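Putative acyl-CoA thioester hydrolase (Yersinia pestis KIM10+, PDB 5DM5) probably hydrolyses acyl-CoA thioesters to free CoA and the carboxylic acid, and forms a hexamer of hot-dog-fold subunits. Local coordinates at residues S97-I102 and E122-Y127. Numbering follows the deposited sequence.
Sequences SITINI and EAVFTY
Ile102 lays its CD1 methyl over one face of the Phe125 ring, 4.0 Å from the ring centroid and 27° off the ring normal. The two side chains cross at about a right angle. Ile102 CG1 stands anti to the carbonyl carbon (chi1 -61°), and the extended chain beyond it carries CD1 across to the other strand. The same methyl lies 3.9 Å from Tyr127 OH. Ile98, Ile100 and Ala123 share this buried, closely packed face. Helix 43-60 covers it: Met48 touches Ile102, Ala123 and Phe125, and Tyr127 OH is hydrogen-bonded to the carbonyl oxygen of Asp49. Met45 of the second subunit also packs on Phe125.

The segments belong to an antiparallel hairpin, strands 97-106 and 118-129, in the middle of the sheet that wraps the long helix of the hot-dog fold. Six backbone hydrogen bonds join them, in pairs at Ile98-Tyr127, Ile100-Phe125 and Ile102-Ala123. Ile100 N to Phe125 O is 2.9 Å.

The other face is turned from the helix. Here Thr99, Val124 and Thr126 are partly exposed, while Asn101 is buried. Thr99 CG2 meets Val124 CG1 at 3.5 Å. The placement of the Asn101 amide against Glu122 is doubtful. Thr126 packs against Val67, Arg68 and Asp70 of strand 64-74. Glu122, itself partly exposed, forms a salt bridge through OE1 with Arg119.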
loop_
_atom_site.group_PDB
_atom_site.type_symbol
_atom_site.label_atom_id
_atom_site.label_comp_id
_atom_site.label_asym_id
_atom_site.label_seq_id
_atom_site.Cartn_x
_atom_site.Cartn_y
_atom_site.Cartn_z
ATOM N N SER B 97 22.062 -20.067 -15.926
ATOM C CA SER B 97 22.250 -18.635 -15.642
ATOM C C SER B 97 21.937 -17.644 -16.778
ATOM O O SER B 97 22.501 -17.717 -17.866
ATOM C CB SER B 97 23.687 -18.402 -15.172
ATOM O OG SER B 97 24.619 -18.712 -16.191
ATOM N N ILE B 98 21.004 -16.733 -16.500
ATOM C CA ILE B 98 20.586 -15.669 -17.425
ATOM C C ILE B 98 21.040 -14.232 -17.109
ATOM O O ILE B 98 20.656 -13.674 -16.076
ATOM C CB ILE B 98 19.058 -15.641 -17.542
ATOM C CG1 ILE B 98 18.567 -17.017 -17.965
ATOM C CG2 ILE B 98 18.607 -14.579 -18.537
ATOM C CD1 ILE B 98 17.083 -17.097 -18.080
ATOM N N THR B 99 21.903 -13.661 -17.949
ATOM C CA THR B 99 22.307 -12.266 -17.781
ATOM C C THR B 99 21.514 -11.313 -18.686
ATOM O O THR B 99 21.534 -11.456 -19.893
ATOM C CB THR B 99 23.793 -12.093 -18.062
ATOM O OG1 THR B 99 24.548 -12.953 -17.196
ATOM C CG2 THR B 99 24.191 -10.654 -17.836
ATOM N N ILE B 100 20.864 -10.312 -18.103
ATOM C CA ILE B 100 19.996 -9.395 -18.847
ATOM C C ILE B 100 20.277 -7.927 -18.571
ATOM O O ILE B 100 20.232 -7.504 -17.426
ATOM C CB ILE B 100 18.496 -9.661 -18.530
ATOM C CG1 ILE B 100 18.085 -11.055 -19.012
ATOM C CG2 ILE B 100 17.607 -8.625 -19.187
ATOM C CD1 ILE B 100 16.642 -11.391 -18.749
ATOM N N ASN B 101 20.493 -7.150 -19.630
ATOM C CA ASN B 101 20.735 -5.725 -19.505
ATOM C C ASN B 101 19.401 -5.002 -19.486
ATOM O O ASN B 101 18.646 -5.075 -20.449
ATOM C CB ASN B 101 21.580 -5.205 -20.666
ATOM C CG ASN B 101 22.033 -3.761 -20.465
ATOM O OD1 ASN B 101 23.000 -3.491 -19.748
ATOM N ND2 ASN B 101 21.278 -2.826 -21.023
ATOM N N ILE B 102 19.165 -4.236 -18.424
ATOM C CA ILE B 102 17.888 -3.572 -18.164
ATOM C C ILE B 102 18.014 -2.068 -18.204
ATOM O O ILE B 102 18.883 -1.495 -17.546
ATOM C CB ILE B 102 17.316 -3.989 -16.796
ATOM C CG1 ILE B 102 17.063 -5.501 -16.793
ATOM C CG2 ILE B 102 16.026 -3.255 -16.508
ATOM C CD1 ILE B 102 16.517 -6.065 -15.492
ATOM N N GLU B 122 20.339 2.343 -15.741
ATOM C CA GLU B 122 20.553 1.114 -16.470
ATOM C C GLU B 122 21.448 0.221 -15.652
ATOM O O GLU B 122 22.281 0.706 -14.903
ATOM C CB GLU B 122 21.104 1.357 -17.871
ATOM C CG GLU B 122 21.421 0.050 -18.590
ATOM C CD GLU B 122 21.908 0.232 -20.002
ATOM O OE1 GLU B 122 22.170 1.384 -20.401
ATOM O OE2 GLU B 122 22.016 -0.787 -20.714
ATOM N N ALA B 123 21.241 -1.083 -15.743
ATOM C CA ALA B 123 22.069 -2.009 -14.982
ATOM C C ALA B 123 22.076 -3.383 -15.623
ATOM O O ALA B 123 21.272 -3.657 -16.501
ATOM C CB ALA B 123 21.587 -2.094 -13.562
ATOM N N VAL B 124 22.990 -4.245 -15.196
ATOM C CA VAL B 124 23.057 -5.579 -15.768
ATOM C C VAL B 124 22.728 -6.632 -14.710
ATOM O O VAL B 124 23.533 -6.996 -13.863
ATOM C CB VAL B 124 24.436 -5.845 -16.380
ATOM C CG1 VAL B 124 24.482 -7.228 -16.998
ATOM C CG2 VAL B 124 24.749 -4.784 -17.426
ATOM N N PHE B 125 21.521 -7.154 -14.835
ATOM C CA PHE B 125 20.935 -8.063 -13.875
ATOM C C PHE B 125 21.189 -9.525 -14.129
ATOM O O PHE B 125 21.171 -9.952 -15.267
ATOM C CB PHE B 125 19.443 -7.806 -13.853
ATOM C CG PHE B 125 19.063 -6.668 -12.984
ATOM C CD1 PHE B 125 19.463 -5.394 -13.294
ATOM C CD2 PHE B 125 18.290 -6.878 -11.862
ATOM C CE1 PHE B 125 19.127 -4.362 -12.494
ATOM C CE2 PHE B 125 17.941 -5.842 -11.065
ATOM C CZ PHE B 125 18.359 -4.580 -11.377
ATOM N N THR B 126 21.378 -10.311 -13.071
ATOM C CA THR B 126 21.636 -11.741 -13.256
ATOM C C THR B 126 20.638 -12.591 -12.487
ATOM O O THR B 126 20.616 -12.558 -11.236
ATOM C CB THR B 126 23.041 -12.140 -12.768
ATOM O OG1 THR B 126 24.037 -11.249 -13.297
ATOM C CG2 THR B 126 23.337 -13.568 -13.151
ATOM N N TYR B 127 19.843 -13.365 -13.238
ATOM C CA TYR B 127 18.788 -14.235 -12.680
ATOM C C TYR B 127 19.152 -15.684 -12.926
ATOM O O TYR B 127 19.972 -15.981 -13.795
ATOM C CB TYR B 127 17.408 -13.994 -13.313
ATOM C CG TYR B 127 16.839 -12.608 -13.190
ATOM C CD1 TYR B 127 15.903 -12.295 -12.227
ATOM C CD2 TYR B 127 17.217 -11.624 -14.078
ATOM C CE1 TYR B 127 15.385 -11.030 -12.140
ATOM C CE2 TYR B 127 16.712 -10.368 -13.997
ATOM C CZ TYR B 127 15.797 -10.065 -13.031
ATOM O OH TYR B 127 15.301 -8.776 -12.972
#